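Local coordinates for M157 (Murid herpesvirus 1, PDB 2NYK), which serves as a viral MHC class I-like ligand for Ly49 receptors of natural killer cells, at residues 22-36 / 39-52. The protein carries 1 engineered substitution. Residues are numbered along the deposited sequence; the frame is centred on the assembly and turned at random.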
loop_
_atom_site.group_PDB
_atom_site.type_symbol
_atom_site.label_atom_id
_atom_site.label_comp_id
_atom_site.label_asym_id
_atom_site.label_seq_id
_atom_site.Cartn_x
_atom_site.Cartn_y
_atom_site.Cartn_z
ATOM N N THR A 22 7.156 3.166 -7.271
ATOM C CA THR A 22 7.825 3.059 -5.981
ATOM C C THR A 22 7.370 1.772 -5.303
ATOM O O THR A 22 6.277 1.245 -5.586
ATOM C CB THR A 22 7.512 4.282 -5.048
ATOM O OG1 THR A 22 6.170 4.179 -4.548
ATOM C CG2 THR A 22 7.657 5.613 -5.806
ATOM N N MET A 23 8.242 1.248 -4.446
ATOM C CA MET A 23 7.956 0.096 -3.628
ATOM C C MET A 23 8.422 0.426 -2.222
ATOM O O MET A 23 9.495 1.052 -2.034
ATOM C CB MET A 23 8.660 -1.150 -4.167
ATOM C CG MET A 23 8.238 -2.459 -3.480
ATOM S SD MET A 23 8.625 -3.976 -4.465
ATOM C CE MET A 23 8.570 -3.320 -6.123
ATOM N N GLU A 24 7.606 0.044 -1.238
ATOM C CA GLU A 24 7.912 0.341 0.156
ATOM C C GLU A 24 7.992 -0.973 0.869
ATOM O O GLU A 24 7.026 -1.744 0.872
ATOM C CB GLU A 24 6.833 1.238 0.762
ATOM C CG GLU A 24 6.635 2.638 0.045
ATOM C CD GLU A 24 5.903 2.573 -1.303
ATOM O OE1 GLU A 24 4.919 1.825 -1.450
ATOM O OE2 GLU A 24 6.318 3.277 -2.244
ATOM N N PHE A 25 9.149 -1.245 1.457
ATOM C CA PHE A 25 9.384 -2.473 2.202
ATOM C C PHE A 25 9.408 -2.091 3.659
ATOM O O PHE A 25 10.153 -1.169 4.046
ATOM C CB PHE A 25 10.756 -3.063 1.834
ATOM C CG PHE A 25 10.940 -3.344 0.383
ATOM C CD1 PHE A 25 10.563 -4.577 -0.152
ATOM C CD2 PHE A 25 11.511 -2.379 -0.459
ATOM C CE1 PHE A 25 10.741 -4.849 -1.502
ATOM C CE2 PHE A 25 11.697 -2.622 -1.791
ATOM C CZ PHE A 25 11.338 -3.874 -2.326
ATOM N N GLU A 26 8.600 -2.756 4.484
ATOM C CA GLU A 26 8.561 -2.387 5.886
ATOM C C GLU A 26 8.614 -3.611 6.797
ATOM O O GLU A 26 7.958 -4.618 6.534
ATOM C CB GLU A 26 7.299 -1.569 6.168
ATOM C CG GLU A 26 7.121 -1.169 7.630
ATOM C CD GLU A 26 6.055 -0.091 7.788
ATOM O OE1 GLU A 26 5.603 0.146 8.916
ATOM O OE2 GLU A 26 5.663 0.519 6.785
ATOM N N VAL A 27 9.379 -3.522 7.879
ATOM C CA VAL A 27 9.439 -4.606 8.841
ATOM C C VAL A 27 9.350 -4.028 10.239
ATOM O O VAL A 27 10.025 -3.048 10.559
ATOM C CB VAL A 27 10.749 -5.448 8.728
ATOM C CG1 VAL A 27 10.771 -6.550 9.785
ATOM C CG2 VAL A 27 10.874 -6.063 7.340
ATOM N N THR A 28 8.498 -4.647 11.055
ATOM C CA THR A 28 8.330 -4.271 12.444
ATOM C C THR A 28 8.627 -5.488 13.313
ATOM O O THR A 28 8.156 -6.594 13.031
ATOM C CB THR A 28 6.904 -3.758 12.718
ATOM O OG1 THR A 28 6.652 -2.608 11.898
ATOM C CG2 THR A 28 6.749 -3.380 14.170
ATOM N N VAL A 29 9.453 -5.284 14.331
ATOM C CA VAL A 29 9.758 -6.312 15.319
ATOM C C VAL A 29 9.429 -5.754 16.717
ATOM O O VAL A 29 9.812 -4.635 17.049
ATOM C CB VAL A 29 11.243 -6.739 15.221
ATOM C CG1 VAL A 29 11.663 -7.528 16.434
ATOM C CG2 VAL A 29 11.488 -7.560 13.956
ATOM N N THR A 30 8.691 -6.522 17.515
ATOM C CA THR A 30 8.322 -6.090 18.872
ATOM C C THR A 30 8.827 -7.103 19.890
ATOM O O THR A 30 8.884 -8.294 19.592
ATOM C CB THR A 30 6.780 -5.906 19.044
ATOM O OG1 THR A 30 6.257 -5.097 17.986
ATOM C CG2 THR A 30 6.436 -5.239 20.382
ATOM N N ARG A 31 9.216 -6.618 21.073
ATOM C CA ARG A 31 9.501 -7.492 22.232
ATOM C C ARG A 31 8.238 -8.251 22.626
ATOM O O ARG A 31 7.204 -7.635 22.943
ATOM C CB ARG A 31 10.001 -6.671 23.429
ATOM C CG ARG A 31 11.375 -6.056 23.241
ATOM C CD ARG A 31 12.482 -6.890 23.916
ATOM N NE ARG A 31 13.805 -6.306 23.675
ATOM C CZ ARG A 31 14.147 -5.053 23.986
ATOM N NH1 ARG A 31 13.261 -4.232 24.545
ATOM N NH2 ARG A 31 15.369 -4.613 23.723
ATOM N N GLY A 32 8.324 -9.588 22.587
ATOM C CA GLY A 32 7.138 -10.415 22.799
ATOM C C GLY A 32 6.771 -11.207 21.554
ATOM O O GLY A 32 5.692 -11.804 21.482
ATOM N N GLY A 33 7.674 -11.191 20.574
ATOM C CA GLY A 33 7.570 -12.037 19.391
ATOM C C GLY A 33 6.646 -11.605 18.262
ATOM O O GLY A 33 6.504 -12.334 17.284
ATOM N N VAL A 34 6.006 -10.442 18.392
ATOM C CA VAL A 34 5.109 -9.951 17.344
ATOM C C VAL A 34 5.903 -9.196 16.272
ATOM O O VAL A 34 6.452 -8.123 16.534
ATOM C CB VAL A 34 3.963 -9.070 17.911
ATOM C CG1 VAL A 34 3.102 -8.508 16.790
ATOM C CG2 VAL A 34 3.100 -9.873 18.870
ATOM N N HIS A 35 5.973 -9.782 15.077
ATOM C CA HIS A 35 6.616 -9.146 13.923
ATOM C C HIS A 35 5.669 -9.057 12.725
ATOM O O HIS A 35 4.616 -9.713 12.684
ATOM C CB HIS A 35 7.907 -9.872 13.525
ATOM C CG HIS A 35 7.702 -11.314 13.179
ATOM N ND1 HIS A 35 7.009 -11.718 12.055
ATOM C CD2 HIS A 35 8.086 -12.451 13.819
ATOM C CE1 HIS A 35 6.977 -13.041 12.013
ATOM N NE2 HIS A 35 7.625 -13.510 13.072
ATOM N N LYS A 36 6.049 -8.225 11.755
ATOM C CA LYS A 36 5.280 -8.053 10.544
ATOM C C LYS A 36 6.181 -7.520 9.439
ATOM O O LYS A 36 6.968 -6.610 9.660
ATOM C CB LYS A 36 4.092 -7.102 10.785
ATOM C CG LYS A 36 3.156 -6.964 9.585
ATOM C CD LYS A 36 2.044 -5.933 9.842
ATOM C CE LYS A 36 0.848 -6.572 10.570
ATOM N NZ LYS A 36 -0.272 -5.608 10.880
ATOM N N ILE A 39 4.899 -5.359 1.907
ATOM C CA ILE A 39 5.339 -4.717 0.680
ATOM C C ILE A 39 4.145 -3.934 0.181
ATOM O O ILE A 39 3.035 -4.474 0.125
ATOM C CB ILE A 39 5.765 -5.725 -0.401
ATOM C CG1 ILE A 39 6.956 -6.580 0.054
ATOM C CG2 ILE A 39 6.141 -4.978 -1.727
ATOM C CD1 ILE A 39 7.235 -7.678 -0.916
ATOM N N SER A 40 4.388 -2.677 -0.202
ATOM C CA SER A 40 3.378 -1.819 -0.794
ATOM C C SER A 40 4.017 -1.281 -2.066
ATOM O O SER A 40 5.249 -1.343 -2.219
ATOM C CB SER A 40 3.068 -0.646 0.147
ATOM O OG SER A 40 2.895 -1.138 1.485
ATOM N N VAL A 41 3.201 -0.731 -2.962
ATOM C CA VAL A 41 3.737 -0.146 -4.166
ATOM C C VAL A 41 3.061 1.185 -4.340
ATOM O O VAL A 41 1.913 1.350 -3.928
ATOM C CB VAL A 41 3.499 -1.001 -5.430
ATOM C CG1 VAL A 41 4.165 -2.384 -5.297
ATOM C CG2 VAL A 41 2.000 -1.142 -5.701
ATOM N N ASP A 42 3.788 2.108 -4.949
ATOM C CA ASP A 42 3.298 3.453 -5.247
ATOM C C ASP A 42 2.717 4.176 -4.051
ATOM O O ASP A 42 1.716 4.888 -4.162
ATOM C CB ASP A 42 2.327 3.424 -6.433
ATOM C CG ASP A 42 3.060 3.359 -7.743
ATOM O OD1 ASP A 42 4.271 3.656 -7.715
ATOM O OD2 ASP A 42 2.461 3.033 -8.787
ATOM N N ASN A 43 3.371 3.982 -2.908
ATOM C CA ASN A 43 2.965 4.597 -1.632
ATOM C C ASN A 43 1.489 4.318 -1.258
ATOM O O ASN A 43 0.820 5.159 -0.650
ATOM C CB ASN A 43 3.303 6.097 -1.644
ATOM C CG ASN A 43 3.383 6.696 -0.251
ATOM O OD1 ASN A 43 3.831 6.048 0.717
ATOM N ND2 ASN A 43 2.945 7.936 -0.137
ATOM N N GLY A 44 0.990 3.126 -1.613
ATOM C CA GLY A 44 -0.397 2.759 -1.307
ATOM C C GLY A 44 -0.453 1.782 -0.161
ATOM O O GLY A 44 0.511 1.644 0.579
ATOM N N ARG A 45 -1.569 1.070 -0.023
ATOM C CA ARG A 45 -1.703 0.076 1.045
ATOM C C ARG A 45 -0.851 -1.137 0.704
ATOM O O ARG A 45 -0.469 -1.317 -0.444
ATOM C CB ARG A 45 -3.170 -0.386 1.171
ATOM C CG ARG A 45 -4.230 0.697 0.905
ATOM C CD ARG A 45 -4.285 1.812 1.957
ATOM N NE ARG A 45 -4.529 1.303 3.314
ATOM C CZ ARG A 45 -5.725 1.061 3.875
ATOM N NH1 ARG A 45 -6.881 1.260 3.226
ATOM N NH2 ARG A 45 -5.759 0.595 5.125
ATOM N N PRO A 46 -0.515 -1.959 1.706
ATOM C CA PRO A 46 0.265 -3.140 1.419
ATOM C C PRO A 46 -0.442 -4.135 0.514
ATOM O O PRO A 46 -1.657 -4.354 0.615
ATOM C CB PRO A 46 0.505 -3.758 2.799
ATOM C CG PRO A 46 0.454 -2.551 3.750
ATOM C CD PRO A 46 -0.709 -1.763 3.160
ATOM N N VAL A 47 0.337 -4.737 -0.360
ATOM C CA VAL A 47 -0.201 -5.767 -1.271
ATOM C C VAL A 47 0.361 -7.167 -0.942
ATOM O O VAL A 47 -0.075 -8.186 -1.508
ATOM C CB VAL A 47 0.047 -5.389 -2.746
ATOM C CG1 VAL A 47 -0.810 -4.161 -3.123
ATOM C CG2 VAL A 47 1.510 -5.142 -3.005
ATOM N N VAL A 48 1.321 -7.197 -0.017
ATOM C CA VAL A 48 1.905 -8.452 0.499
ATOM C C VAL A 48 2.169 -8.273 1.984
ATOM O O VAL A 48 2.837 -7.303 2.389
ATOM C CB VAL A 48 3.266 -8.813 -0.200
ATOM C CG1 VAL A 48 3.799 -10.177 0.352
ATOM C CG2 VAL A 48 3.111 -8.901 -1.706
ATOM N N VAL A 49 1.635 -9.187 2.804
ATOM C CA VAL A 49 1.742 -9.092 4.265
ATOM C C VAL A 49 2.189 -10.434 4.875
ATOM O O VAL A 49 1.555 -11.458 4.621
ATOM C CB VAL A 49 0.391 -8.685 4.924
ATOM C CG1 VAL A 49 0.512 -8.672 6.453
ATOM C CG2 VAL A 49 -0.079 -7.296 4.422
ATOM N N TRP A 50 3.274 -10.408 5.659
ATOM C CA TRP A 50 3.712 -11.568 6.453
ATOM C C TRP A 50 3.457 -11.258 7.912
ATOM O O TRP A 50 4.159 -10.433 8.501
ATOM C CB TRP A 50 5.211 -11.816 6.305
ATOM C CG TRP A 50 5.648 -12.534 5.100
ATOM C CD1 TRP A 50 5.773 -13.882 4.962
ATOM C CD2 TRP A 50 6.105 -11.954 3.864
ATOM N NE1 TRP A 50 6.243 -14.183 3.715
ATOM C CE2 TRP A 50 6.459 -13.020 3.017
ATOM C CE3 TRP A 50 6.222 -10.637 3.384
ATOM C CZ2 TRP A 50 6.924 -12.817 1.703
ATOM C CZ3 TRP A 50 6.703 -10.436 2.092
ATOM C CH2 TRP A 50 7.040 -11.521 1.262
ATOM N N ASP A 51 2.455 -11.920 8.484
ATOM C CA ASP A 51 2.131 -11.821 9.909
ATOM C C ASP A 51 2.784 -12.909 10.757
ATOM O O ASP A 51 3.065 -14.007 10.275
ATOM C CB ASP A 51 0.610 -11.855 10.110
ATOM C CG ASP A 51 -0.028 -10.497 9.906
ATOM O OD1 ASP A 51 0.450 -9.527 10.538
ATOM O OD2 ASP A 51 -1.000 -10.388 9.123
ATOM N N VAL A 52 3.000 -12.594 12.033
ATOM C CA VAL A 52 3.572 -13.536 12.996
ATOM C C VAL A 52 2.794 -14.860 13.081
ATOM O O VAL A 52 1.578 -14.900 12.850
ATOM C CB VAL A 52 3.688 -12.893 14.402
ATOM C CG1 VAL A 52 2.296 -12.553 14.980
ATOM C CG2 VAL A 52 4.463 -13.816 15.347
HETATM O O HOH W 1 5.010 -1.897 3.162
HETATM O O HOH W 2 3.182 2.482 1.294
HETATM O O HOH W 3 6.536 -11.148 9.612
HETATM O O HOH W 4 1.872 -9.598 12.789
#
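E24 and S40 exchange two backbone hydrogen bonds, E24 N to S40 O and S40 N to E24 O, and show how a side chain can extend the grip of an antiparallel pair into the turn beyond it. Followed outward, the E24 side chain leaves CB with CG anti to the carbonyl carbon (chi1 -60°) and bends at CG, which swings the carboxylate over toward the neighbouring strand. E24 OE1 packs against S40 CB at 3.5 Å; E24 CD lies 3.3 Å from N43 N, an amide that is weakly hydrogen-bonded to both oxygens. T22 OG1 gives E24 OE2 a hydrogen bond that is very short as modelled, 2.5 Å, and a water bound to G44 O adds a weak bond to OE1. The carboxylate thus lies between T22 of its own strand and the turn at N43 that follows strand 39-41. D42 closes the same end: its amide gives a hydrogen bond to T22 O, while D42 OD1 receives T22 N nearly head-on at 3.0 Å. On the other face of the sheet, I39 CG2 rests 3.7 Å from M23 CG, and I39 CG1 lies 4.1 Å from F25 CD1.

In the second hairpin, where strand 35-41 meets 46-51, the side chains of K36 and D51 run alongside each other; K36 CE reaches D51 OD1 at 3.0 Å, but the salt bridge from K36 NZ is long, and D51 OD2 turns to K58. V52 CB sits over one face of the H35 ring, 4.1 Å from its centroid, a CH-pi contact, and a water joins H35 ND1 to W50 O. V47 and V48 together face I39 as a classic beta bulge. Successive antiparallel hairpins of this kind build the sheet floor beneath two helices of the MHC class I-like platform.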